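Local structure of phenazine biosynthesis protein, PhzF family (Bacillus anthracis, 3EDN) at residues Y63-P66 with G67-M70. The protein is a PhzF-family protein with a diaminopimelate epimerase-like fold, probably an isomerase-type enzyme of phenazine-related biosynthesis. Sequence-based numbering, arbitrary orientation.
Sequences YFTP and GYEM
Thr65 and Tyr68 face each other across a tight hairpin turn. Pro66, its phi restricted by the ring, starts the bend, and Gly67 is the other corner residue. The Thr65 hydroxyl sits between its own backbone N and carbonyl carbon (chi1 67°), which turns Thr65 OG1 inward to accept from Gly67 N at 3.2 Å, an ST turn, and from Tyr68 N at 3.0 Å. Threonine's short, branched side chain suits this role. Thr65 N in turn donates to Tyr68 O (2.8 Å). The Tyr68 ring folds back over the turn: Thr65 OG1 lies above one face near the rim, and Thr65 CG2 makes a CH-pi contact with the same ring. Thr65 CG2 also meets Met70 SE (selenomethionine) at 3.7 Å. For Glu69, chi1 -170° sets CG anti to the backbone N, and the extended chain runs across the Phe64 ring. Glu69 CG makes a CH-pi contact over one face, 4.0 Å from the Phe64 centroid, and the carboxylate stacks within 17° of the ring plane. A water joins Glu69 OE2, Met70 O and Tyr63 N, while Arg62 and Lys101 pair with the carboxylate. Met70 N to Tyr63 O (2.8 Å) joins short strand 69-70 to antiparallel strand 59-64. Phe64, an aromatic suited to burial, packs against helix 33-43 and Phe50; Tyr63 OH is hydrogen-bonded to Thr77 OG1 of helix 74-86.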
loop_
_atom_site.group_PDB
_atom_site.type_symbol
_atom_site.label_atom_id
_atom_site.label_comp_id
_atom_site.label_asym_id
_atom_site.label_seq_id
_atom_site.Cartn_x
_atom_site.Cartn_y
_atom_site.Cartn_z
ATOM N N TYR A 63 -4.109 5.664 -8.203
ATOM C CA TYR A 63 -4.359 5.440 -9.633
ATOM C C TYR A 63 -3.284 4.504 -10.182
ATOM O O TYR A 63 -2.100 4.773 -9.988
ATOM C CB TYR A 63 -4.243 6.764 -10.375
ATOM C CG TYR A 63 -5.059 7.923 -9.807
ATOM C CD1 TYR A 63 -6.411 8.104 -10.153
ATOM C CD2 TYR A 63 -4.463 8.884 -8.988
ATOM C CE1 TYR A 63 -7.127 9.178 -9.669
ATOM C CE2 TYR A 63 -5.193 9.963 -8.488
ATOM C CZ TYR A 63 -6.513 10.116 -8.842
ATOM O OH TYR A 63 -7.243 11.191 -8.367
ATOM N N PHE A 64 -3.676 3.415 -10.841
ATOM C CA PHE A 64 -2.688 2.477 -11.382
ATOM C C PHE A 64 -2.964 2.129 -12.830
ATOM O O PHE A 64 -4.107 1.882 -13.199
ATOM C CB PHE A 64 -2.709 1.156 -10.603
ATOM C CG PHE A 64 -2.156 1.244 -9.222
ATOM C CD1 PHE A 64 -0.852 0.836 -8.964
ATOM C CD2 PHE A 64 -2.941 1.711 -8.170
ATOM C CE1 PHE A 64 -0.318 0.899 -7.683
ATOM C CE2 PHE A 64 -2.423 1.768 -6.894
ATOM C CZ PHE A 64 -1.103 1.363 -6.648
ATOM N N THR A 65 -1.919 2.122 -13.651
ATOM C CA THR A 65 -1.983 1.472 -14.946
ATOM C C THR A 65 -1.701 -0.018 -14.707
ATOM O O THR A 65 -1.402 -0.431 -13.582
ATOM C CB THR A 65 -0.928 2.051 -15.886
ATOM O OG1 THR A 65 0.368 1.703 -15.393
ATOM C CG2 THR A 65 -1.031 3.550 -15.929
ATOM N N PRO A 66 -1.839 -0.855 -15.742
ATOM C CA PRO A 66 -1.485 -2.260 -15.570
ATOM C C PRO A 66 -0.065 -2.486 -15.062
ATOM O O PRO A 66 0.218 -3.532 -14.481
ATOM C CB PRO A 66 -1.661 -2.834 -16.981
ATOM C CG PRO A 66 -2.757 -1.994 -17.551
ATOM C CD PRO A 66 -2.426 -0.604 -17.071
ATOM N N GLY A 67 0.805 -1.505 -15.259
ATOM C CA GLY A 67 2.225 -1.679 -14.900
ATOM C C GLY A 67 2.816 -0.802 -13.807
ATOM O O GLY A 67 3.858 -1.144 -13.245
ATOM N N TYR A 68 2.179 0.316 -13.477
ATOM C CA TYR A 68 2.767 1.253 -12.513
ATOM C C TYR A 68 1.718 2.177 -11.883
ATOM O O TYR A 68 0.585 2.277 -12.380
ATOM C CB TYR A 68 3.903 2.061 -13.170
ATOM C CG TYR A 68 3.454 2.940 -14.314
ATOM C CD1 TYR A 68 2.971 4.222 -14.081
ATOM C CD2 TYR A 68 3.488 2.484 -15.628
ATOM C CE1 TYR A 68 2.541 5.021 -15.114
ATOM C CE2 TYR A 68 3.052 3.283 -16.679
ATOM C CZ TYR A 68 2.593 4.555 -16.416
ATOM O OH TYR A 68 2.151 5.361 -17.429
ATOM N N GLU A 69 2.103 2.855 -10.805
ATOM C CA GLU A 69 1.228 3.819 -10.132
ATOM C C GLU A 69 1.412 5.215 -10.703
ATOM O O GLU A 69 2.542 5.666 -10.927
ATOM C CB GLU A 69 1.492 3.842 -8.618
ATOM C CG GLU A 69 0.442 4.660 -7.865
ATOM C CD GLU A 69 0.605 4.631 -6.356
ATOM O OE1 GLU A 69 1.568 4.001 -5.852
ATOM O OE2 GLU A 69 -0.254 5.232 -5.685
HETATM N N MSE A 70 0.295 5.913 -10.907
HETATM C CA MSE A 70 0.327 7.300 -11.386
HETATM C C MSE A 70 -0.027 8.229 -10.238
HETATM O O MSE A 70 -0.891 7.906 -9.425
HETATM C CB MSE A 70 -0.708 7.537 -12.500
HETATM C CG MSE A 70 -0.992 6.346 -13.399
HETATM SE SE MSE A 70 -2.153 6.887 -14.880
HETATM C CE MSE A 70 -0.891 8.094 -15.657
HETATM O O HOH W 1 -1.833 7.057 -6.992
#